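Side-chain contacts in NOVW (PDB 2C0Z), which epimerises a dTDP-4-keto-6-deoxy sugar at C3, acting with NovU to make the L-lyxo-hexose intermediate of novobiocin biosynthesis: residues T146-P149 with A150-H153; P157-P160 with E161-I164; L172-P175 with R176-D179. One frame throughout, in Å; residues are numbered along the deposited sequence.

Contact 1: residues T146-P149 with A150-H153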
ATOM      1  N   THR A 146      -9.684  -0.820  12.173  1.00 15.43           N
ATOM      2  CA  THR A 146      -9.107   0.491  12.416  1.00 16.63           C
ATOM      3  C   THR A 146      -8.472   0.554  13.789  1.00 17.55           C
ATOM      4  O   THR A 146      -8.778  -0.254  14.691  1.00 18.26           O
ATOM      5  CB  THR A 146     -10.163   1.591  12.315  1.00 16.06           C
ATOM      6  OG1 THR A 146     -11.270   1.301  13.178  1.00 18.91           O
ATOM      7  CG2 THR A 146     -10.721   1.684  10.900  1.00 15.50           C
ATOM      8  N   TYR A 147      -7.554   1.493  13.939  1.00 19.29           N
ATOM      9  CA  TYR A 147      -6.876   1.685  15.214  1.00 20.97           C
ATOM     10  C   TYR A 147      -7.861   2.008  16.315  1.00 21.22           C
ATOM     11  O   TYR A 147      -8.718   2.893  16.189  1.00 21.90           O
ATOM     12  CB  TYR A 147      -5.853   2.809  15.099  1.00 21.57           C
ATOM     13  CG  TYR A 147      -5.188   3.152  16.415  1.00 23.93           C
ATOM     14  CD1 TYR A 147      -4.306   2.267  17.010  1.00 25.15           C
ATOM     15  CD2 TYR A 147      -5.454   4.356  17.054  1.00 27.56           C
ATOM     16  CE1 TYR A 147      -3.690   2.566  18.219  1.00 27.80           C
ATOM     17  CE2 TYR A 147      -4.843   4.674  18.273  1.00 29.23           C
ATOM     18  CZ  TYR A 147      -3.965   3.770  18.840  1.00 29.67           C
ATOM     19  OH  TYR A 147      -3.350   4.070  20.032  1.00 33.17           O
ATOM     20  N   ASP A 148      -7.729   1.264  17.404  1.00 21.38           N
ATOM     21  CA  ASP A 148      -8.473   1.490  18.624  1.00 21.54           C
ATOM     22  C   ASP A 148      -7.464   1.369  19.775  1.00 22.96           C
ATOM     23  O   ASP A 148      -6.879   0.295  19.988  1.00 22.33           O
ATOM     24  CB  ASP A 148      -9.573   0.452  18.725  1.00 22.00           C
ATOM     25  CG  ASP A 148     -10.428   0.614  19.959  1.00 24.50           C
ATOM     26  OD1 ASP A 148     -10.073   1.433  20.826  1.00 25.80           O
ATOM     27  OD2 ASP A 148     -11.453  -0.073  20.141  1.00 26.89           O
ATOM     28  N   PRO A 149      -7.215   2.454  20.513  1.00 23.77           N
ATOM     29  CA  PRO A 149      -6.190   2.401  21.576  1.00 24.32           C
ATOM     30  C   PRO A 149      -6.536   1.409  22.695  1.00 24.06           C
ATOM     31  O   PRO A 149      -5.651   0.916  23.378  1.00 25.64           O
ATOM     32  CB  PRO A 149      -6.149   3.850  22.103  1.00 24.66           C
ATOM     33  CG  PRO A 149      -7.478   4.433  21.733  1.00 25.20           C
ATOM     34  CD  PRO A 149      -7.873   3.770  20.434  1.00 24.37           C
ATOM     35  N   ALA A 150      -7.806   1.079  22.845  1.00 23.60           N
ATOM     36  CA  ALA A 150      -8.259   0.156  23.878  1.00 23.75           C
ATOM     37  C   ALA A 150      -7.885  -1.297  23.607  1.00 23.47           C
ATOM     38  O   ALA A 150      -7.860  -2.122  24.533  1.00 23.53           O
ATOM     39  CB  ALA A 150      -9.774   0.254  24.034  1.00 24.39           C
ATOM     40  N   THR A 151      -7.633  -1.626  22.339  1.00 21.98           N
ATOM     41  CA  THR A 151      -7.399  -3.021  21.964  1.00 21.34           C
ATOM     42  C   THR A 151      -5.987  -3.301  21.488  1.00 21.15           C
ATOM     43  O   THR A 151      -5.660  -4.471  21.285  1.00 21.01           O
ATOM     44  CB  THR A 151      -8.377  -3.494  20.877  1.00 21.41           C
ATOM     45  OG1 THR A 151      -8.214  -2.706  19.689  1.00 20.34           O
ATOM     46  CG2 THR A 151      -9.804  -3.278  21.308  1.00 22.78           C
ATOM     47  N   GLU A 152      -5.174  -2.272  21.276  1.00 20.95           N
ATOM     48  CA  GLU A 152      -3.803  -2.508  20.809  1.00 22.23           C
ATOM     49  C   GLU A 152      -2.828  -2.616  21.960  1.00 20.90           C
ATOM     50  O   GLU A 152      -2.676  -1.687  22.771  1.00 22.19           O
ATOM     51  CB  GLU A 152      -3.291  -1.451  19.837  1.00 23.91           C
ATOM     52  CG  GLU A 152      -2.009  -1.956  19.160  1.00 28.24           C
ATOM     53  CD  GLU A 152      -1.470  -1.005  18.122  1.00 33.45           C
ATOM     54  OE1 GLU A 152      -2.264  -0.542  17.286  1.00 37.30           O
ATOM     55  OE2 GLU A 152      -0.247  -0.732  18.137  1.00 35.69           O
ATOM     56  N   HIS A 153      -2.151  -3.757  22.029  1.00 18.77           N
ATOM     57  CA  HIS A 153      -1.247  -4.037  23.119  1.00 17.33           C
ATOM     58  C   HIS A 153       0.059  -4.598  22.588  1.00 15.72           C
ATOM     59  O   HIS A 153       0.265  -4.681  21.369  1.00 13.52           O
ATOM     60  CB  HIS A 153      -1.948  -4.960  24.097  1.00 18.06           C
ATOM     61  CG  HIS A 153      -3.217  -4.363  24.625  1.00 21.32           C
ATOM     62  ND1 HIS A 153      -4.458  -4.933  24.449  1.00 24.06           N
ATOM     63  CD2 HIS A 153      -3.427  -3.196  25.276  1.00 24.77           C
ATOM     64  CE1 HIS A 153      -5.370  -4.160  25.007  1.00 24.78           C
ATOM     65  NE2 HIS A 153      -4.772  -3.091  25.496  1.00 25.25           N
TER
HETATM   66  O   HOH W   1      -6.508  -1.601  17.484  1.00 23.84           O
HETATM   67  O   HOH W   2      -3.099   0.718  23.231  1.00 39.49           O
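Asp148 accepts backbone N-H groups from Ala150 and Thr151 in a tight surface turn that carries the chain into strand 152-154, an edge strand, within this chain, of an antiparallel sheet in this RmlC-like cupin. Ala150 N reaches Asp148 OD1 at 3.1 Å, coming from above the carboxylate plane, and this side-chain bond makes an Asx turn. Laid over it is a beta turn close to type I, with Pro149 and Ala150 at its corners: Thr151 N gives a fairly straight bond to Asp148 O (3.1 Å, 160°), and Glu152 N adds a weak one to the same oxygen. The carboxylate can lie over the turn because Asp148 CG stands anti to its backbone N, beside the carbonyl carbon (chi1 -179°).

Thr151 crosses Asp148 at about a right angle, its OG1 lying against Asp148 CB (3.6 Å) while its CG2 lies 3.8 Å from Asp148 OD2. A water hydrogen-bonded to Thr151 OG1 (3.0 Å) accepts from Asp148 N. A second water bridges Pro149 O and Glu152 O, donating to both.

Both ends of the turn carry residues assigned to substrate binding by similarity. Tyr147 probably stacks on the thymidine ring, and Glu152 probably belongs to the substrate site. Gln56 anchors the tyrosine backbone by accepting from Tyr147 N. The carboxylate of Glu152 has its main polar partner elsewhere, a salt bridge from OE2 to Arg176. The Glu152 chain is extended (CG anti to the backbone N, CD anti to CA), which carries the carboxylate out to the ring, and the two planes stand 84° apart. Glu152 OE1 sits at the ring edge, in its plane, 3.5 Å from both Tyr147 CD1 and Tyr147 CE1.

Contact 2: residues P157-P160 with E161-I164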
ATOM      1  N   PRO A 157       9.878  -6.721  22.954  1.00 11.91           N
ATOM      2  CA  PRO A 157      10.566  -7.387  21.834  1.00 11.74           C
ATOM      3  C   PRO A 157      11.875  -8.084  22.208  1.00 12.14           C
ATOM      4  O   PRO A 157      12.362  -8.902  21.432  1.00 11.52           O
ATOM      5  CB  PRO A 157      10.800  -6.241  20.841  1.00 10.93           C
ATOM      6  CG  PRO A 157      10.835  -5.043  21.643  1.00 12.28           C
ATOM      7  CD  PRO A 157       9.887  -5.249  22.817  1.00 12.36           C
ATOM      8  N   LEU A 158      12.412  -7.800  23.403  1.00 13.47           N
ATOM      9  CA  LEU A 158      13.569  -8.526  23.910  1.00 14.43           C
ATOM     10  C   LEU A 158      13.173  -9.602  24.934  1.00 14.47           C
ATOM     11  O   LEU A 158      14.021 -10.104  25.687  1.00 16.13           O
ATOM     12  CB  LEU A 158      14.599  -7.540  24.502  1.00 15.13           C
ATOM     13  CG  LEU A 158      15.017  -6.384  23.590  1.00 17.29           C
ATOM     14  CD1 LEU A 158      16.116  -5.553  24.291  1.00 20.07           C
ATOM     15  CD2 LEU A 158      15.495  -6.848  22.277  1.00 18.39           C
ATOM     16  N   ASP A 159      11.904 -10.016  24.918  1.00 13.89           N
ATOM     17  CA  ASP A 159      11.407 -11.086  25.788  1.00 14.06           C
ATOM     18  C   ASP A 159      12.320 -12.333  25.731  1.00 14.22           C
ATOM     19  O   ASP A 159      12.738 -12.751  24.644  1.00 13.83           O
ATOM     20  CB  ASP A 159      10.006 -11.506  25.365  1.00 14.45           C
ATOM     21  CG  ASP A 159       9.511 -12.655  26.171  1.00 15.23           C
ATOM     22  OD1 ASP A 159       9.002 -12.393  27.274  1.00 15.13           O
ATOM     23  OD2 ASP A 159       9.652 -13.852  25.812  1.00 12.86           O
ATOM     24  N   PRO A 160      12.629 -12.934  26.885  1.00 14.81           N
ATOM     25  CA  PRO A 160      13.545 -14.083  26.923  1.00 15.20           C
ATOM     26  C   PRO A 160      13.002 -15.455  26.451  1.00 14.96           C
ATOM     27  O   PRO A 160      13.823 -16.322  26.096  1.00 16.46           O
ATOM     28  CB  PRO A 160      13.941 -14.147  28.406  1.00 16.11           C
ATOM     29  CG  PRO A 160      12.771 -13.626  29.111  1.00 15.42           C
ATOM     30  CD  PRO A 160      12.197 -12.517  28.231  1.00 14.97           C
ATOM     31  N   GLU A 161      11.699 -15.683  26.509  1.00 14.66           N
ATOM     32  CA  GLU A 161      11.107 -16.896  25.934  1.00 14.70           C
ATOM     33  C   GLU A 161      11.202 -16.840  24.414  1.00 13.51           C
ATOM     34  O   GLU A 161      11.494 -17.851  23.768  1.00 13.22           O
ATOM     35  CB  GLU A 161       9.637 -17.079  26.348  1.00 15.12           C
ATOM     36  CG  GLU A 161       9.383 -17.478  27.781  1.00 15.94           C
ATOM     37  CD  GLU A 161       7.911 -17.661  28.051  1.00 16.37           C
ATOM     38  OE1 GLU A 161       7.219 -16.657  28.311  1.00 16.65           O
ATOM     39  OE2 GLU A 161       7.432 -18.818  28.020  1.00 17.95           O
ATOM     40  N   LEU A 162      10.930 -15.670  23.829  1.00 12.41           N
ATOM     41  CA  LEU A 162      11.028 -15.517  22.383  1.00 11.70           C
ATOM     42  C   LEU A 162      12.486 -15.477  21.940  1.00 12.13           C
ATOM     43  O   LEU A 162      12.854 -16.139  20.979  1.00 11.34           O
ATOM     44  CB  LEU A 162      10.283 -14.242  21.935  1.00 11.38           C
ATOM     45  CG  LEU A 162       8.809 -14.145  22.340  1.00 11.70           C
ATOM     46  CD1 LEU A 162       8.234 -12.809  21.925  1.00 13.16           C
ATOM     47  CD2 LEU A 162       7.956 -15.271  21.739  1.00 12.62           C
ATOM     48  N   ALA A 163      13.301 -14.677  22.629  1.00 11.89           N
ATOM     49  CA  ALA A 163      14.715 -14.565  22.340  1.00 12.29           C
ATOM     50  C   ALA A 163      14.969 -14.323  20.845  1.00 12.55           C
ATOM     51  O   ALA A 163      15.728 -15.027  20.193  1.00 13.59           O
ATOM     52  CB  ALA A 163      15.475 -15.800  22.847  1.00 12.47           C
ATOM     53  N   ILE A 164      14.262 -13.329  20.310  1.00 12.65           N
ATOM     54  CA  ILE A 164      14.307 -13.048  18.893  1.00 13.25           C
ATOM     55  C   ILE A 164      15.712 -12.579  18.487  1.00 14.29           C
ATOM     56  O   ILE A 164      16.315 -11.746  19.157  1.00 15.27           O
ATOM     57  CB  ILE A 164      13.251 -12.016  18.540  1.00 13.01           C
ATOM     58  CG1 ILE A 164      11.851 -12.599  18.794  1.00 12.58           C
ATOM     59  CG2 ILE A 164      13.426 -11.582  17.065  1.00 13.03           C
ATOM     60  CD1 ILE A 164      10.705 -11.578  18.918  1.00 12.14           C
TER
HETATM   61  O   HOH W   3      12.897 -11.515  22.119  1.00 14.41           O
HETATM   62  O   HOH W   4       8.351 -14.277  29.108  1.00 14.50           O
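Asp159 organises a short turn, 159-163, in the long loop between strand 152-154 and helix 175-178. It is an Asx motif: the side chain takes the N-H groups of residues i+2 (weakly) and i+3, the main-chain O that of i+4. Among the hydrogen bonds, Leu162 N meets the anti lone pair of Asp159 OD2 at 3.0 Å and 158°, whereas the bond from Glu161 N to the same oxygen is weak, its N-H bent well off the oxygen (121°). With chi1 at 176° the carboxylate folds beside its own carbonyl carbon. The main chain closes the loop with Ala163 N to Asp159 O, 2.8 Å. The other carboxylate oxygen, OD1, accepts from Leu183 N, so the turn is tied to helix 183-188.

Apolar contact is lighter. Leu162 CD1 comes within 4.1 Å of Asp159 CB, and Leu162 itself packs on Val95 and Leu183. Ile164 reaches Val93 and Ile70 on the sheet.

Water and charge make up the rest. One water donates to Pro157 O and Asp159 O and accepts from Ile164 N. The acidic side chains of Asp159 and Glu161 are near each other, and a second water donates to both, 2.7 Å from Asp159 OD1 and 2.8 Å from Glu161 OE1.

Contact 3: residues L172-P175 with R176-D179. With SO4 (sulfate ion), chain B.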
ATOM      1  N   LEU A 172      17.076  -0.042  18.865  1.00 32.06           N
ATOM      2  CA  LEU A 172      16.490   1.216  19.293  1.00 30.22           C
ATOM      3  C   LEU A 172      14.995   0.980  19.524  1.00 28.56           C
ATOM      4  O   LEU A 172      14.233   0.818  18.549  1.00 27.51           O
ATOM      5  CB  LEU A 172      16.703   2.313  18.238  1.00 30.16           C
ATOM      6  N   LEU A 173      14.596   1.002  20.801  1.00 26.09           N
ATOM      7  CA  LEU A 173      13.205   0.800  21.237  1.00 24.81           C
ATOM      8  C   LEU A 173      12.572   2.114  21.659  1.00 23.32           C
ATOM      9  O   LEU A 173      13.214   2.942  22.316  1.00 25.17           O
ATOM     10  CB  LEU A 173      13.159  -0.163  22.444  1.00 24.63           C
ATOM     11  CG  LEU A 173      13.107  -1.671  22.212  1.00 26.26           C
ATOM     12  CD1 LEU A 173      13.973  -2.129  21.093  1.00 26.72           C
ATOM     13  CD2 LEU A 173      13.424  -2.407  23.498  1.00 25.82           C
ATOM     14  N   SER A 174      11.301   2.292  21.322  1.00 21.64           N
ATOM     15  CA  SER A 174      10.495   3.397  21.803  1.00 21.12           C
ATOM     16  C   SER A 174      10.196   3.160  23.284  1.00 21.24           C
ATOM     17  O   SER A 174      10.283   2.024  23.747  1.00 20.82           O
ATOM     18  CB  SER A 174       9.180   3.447  21.046  1.00 21.18           C
ATOM     19  OG  SER A 174       8.390   2.298  21.366  1.00 20.41           O
ATOM     20  N   PRO A 175       9.832   4.200  24.026  1.00 21.63           N
ATOM     21  CA  PRO A 175       9.472   4.012  25.435  1.00 21.82           C
ATOM     22  C   PRO A 175       8.368   2.964  25.597  1.00 21.06           C
ATOM     23  O   PRO A 175       8.454   2.102  26.486  1.00 21.67           O
ATOM     24  CB  PRO A 175       9.024   5.423  25.872  1.00 22.33           C
ATOM     25  CG  PRO A 175       9.752   6.337  24.952  1.00 22.72           C
ATOM     26  CD  PRO A 175       9.794   5.625  23.624  1.00 22.15           C
ATOM     27  N   ARG A 176       7.379   2.991  24.707  1.00 20.65           N
ATOM     28  CA  ARG A 176       6.286   2.023  24.738  1.00 19.70           C
ATOM     29  C   ARG A 176       6.841   0.592  24.714  1.00 18.66           C
ATOM     30  O   ARG A 176       6.430  -0.239  25.510  1.00 19.25           O
ATOM     31  CB  ARG A 176       5.338   2.248  23.570  1.00 20.91           C
ATOM     32  CG  ARG A 176       4.412   1.105  23.278  1.00 23.03           C
ATOM     33  CD  ARG A 176       3.705   1.137  21.940  1.00 27.42           C
ATOM     34  NE  ARG A 176       2.864  -0.057  21.817  1.00 29.78           N
ATOM     35  CZ  ARG A 176       1.995  -0.271  20.840  1.00 31.99           C
ATOM     36  NH1 ARG A 176       1.845   0.629  19.877  1.00 33.51           N
ATOM     37  NH2 ARG A 176       1.276  -1.393  20.827  1.00 32.92           N
ATOM     38  N   ASP A 177       7.735   0.282  23.782  1.00 17.32           N
ATOM     39  CA  ASP A 177       8.211  -1.098  23.659  1.00 15.67           C
ATOM     40  C   ASP A 177       9.217  -1.474  24.753  1.00 16.89           C
ATOM     41  O   ASP A 177       9.262  -2.618  25.185  1.00 16.17           O
ATOM     42  CB  ASP A 177       8.779  -1.345  22.258  1.00 15.72           C
ATOM     43  CG  ASP A 177       7.730  -1.259  21.190  1.00 14.52           C
ATOM     44  OD1 ASP A 177       6.525  -1.456  21.497  1.00 13.77           O
ATOM     45  OD2 ASP A 177       8.006  -0.989  19.981  1.00 14.91           O
ATOM     46  N   GLN A 178       9.971  -0.491  25.240  1.00 18.12           N
ATOM     47  CA  GLN A 178      10.907  -0.707  26.346  1.00 19.24           C
ATOM     48  C   GLN A 178      10.135  -1.085  27.609  1.00 18.34           C
ATOM     49  O   GLN A 178      10.614  -1.883  28.412  1.00 20.24           O
ATOM     50  CB  GLN A 178      11.714   0.570  26.638  1.00 20.76           C
ATOM     51  CG  GLN A 178      12.803   0.910  25.675  1.00 25.96           C
ATOM     52  CD  GLN A 178      13.561   2.185  26.085  1.00 32.59           C
ATOM     53  OE1 GLN A 178      13.975   2.318  27.238  1.00 36.57           O
ATOM     54  NE2 GLN A 178      13.739   3.108  25.146  1.00 33.98           N
ATOM     55  N   ASP A 179       8.945  -0.515  27.762  1.00 18.53           N
ATOM     56  CA  ASP A 179       8.139  -0.665  28.980  1.00 18.60           C
ATOM     57  C   ASP A 179       7.115  -1.803  28.892  1.00 17.43           C
ATOM     58  O   ASP A 179       6.390  -2.081  29.846  1.00 17.60           O
ATOM     59  CB  ASP A 179       7.405   0.643  29.295  1.00 19.34           C
ATOM     60  CG  ASP A 179       8.356   1.767  29.688  1.00 21.64           C
ATOM     61  OD1 ASP A 179       9.547   1.509  29.979  1.00 23.90           O
ATOM     62  OD2 ASP A 179       7.986   2.948  29.714  1.00 26.55           O
TER
HETATM   63  S   SO4 B1191       5.461   4.194  19.512  1.00 49.31           S
HETATM   64  O1  SO4 B1191       4.145   3.974  18.909  1.00 49.95           O
HETATM   65  O2  SO4 B1191       6.298   4.973  18.585  1.00 48.91           O
HETATM   66  O3  SO4 B1191       5.253   4.914  20.776  1.00 49.09           O
HETATM   67  O4  SO4 B1191       6.085   2.896  19.817  1.00 48.50           O
HETATM   68  O   HOH W   5      10.253   0.389  19.418  1.00 16.19           O
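The chain arrives extended through Leu173 and Ser174 and then turns into the short helix 175-178, where Gln178 N bonds Ser174 O at 2.9 Å and Asp179 N bonds Pro175 O. Ser174 starts the helix with its side chain as well. Its OG, held between the backbone N and the carbonyl carbon (chi1 67°), accepts from Asp177 N at 3.2 Å and 162°. This is an N-cap, with Pro175 in the first turn of the helix. The same hydroxyl gives its proton to a sulfate, probably from the crystallisation liquor, with Ser174 OG 2.8 Å from sulfate O4.

Gln178 reaches back past the cap. Its CG, anti to the carbonyl carbon, rests 3.4 Å from Leu173 CB, and the chain extended beyond it carries the amide to Leu173, where NE2 bonds Leu173 O at 2.9 Å. The accepting oxygen lies close to the glutamine amide plane, although the N-H arrives from well above the carbonyl plane of Leu173.

On the face toward the cupin sheet, Asp177 OD1 accepts from His71 NE2, the probable proton acceptor by similarity, and Asp177 OD2 accepts from Gly69 N. Asp177 is therefore well placed to orient that histidine from the second shell. A water accepting from Ser174 N also donates to Asp177 OD2, linking cap and carboxylate. Arg176, a substrate-binding residue by similarity and the partner of Glu152, makes a long, charge-only pair from NE to Asp177 OD1 (3.9 Å). Arg176 CD passes 3.6 Å from sulfate O4, and sulfate O1 lies at the guanidinium edge, near its plane, 4.2 Å from Arg176 NH1.

In the fold
Contacts 1 and 3 are surface contacts holding residues of the probable substrate site. They are joined directly, since Glu152 OE2 and Arg176 NH1 form a 3.0 Å salt bridge between strand 152-154 and the short helix. Contact 2 is the more buried one, with Leu162 and Ile164 packed on the sheet, and it carries no site residue. It touches contact 3 only by packing, where Pro157 meets Asp177 and Leu173, and Leu158 meets Leu173, and has no touch with contact 1 beyond chain continuity. In contacts 1 and 2 an aspartate collects the N-H groups of a turn. In contact 3 a serine hydroxyl takes a single N-H at the helix start, while Asp177 turns to His71.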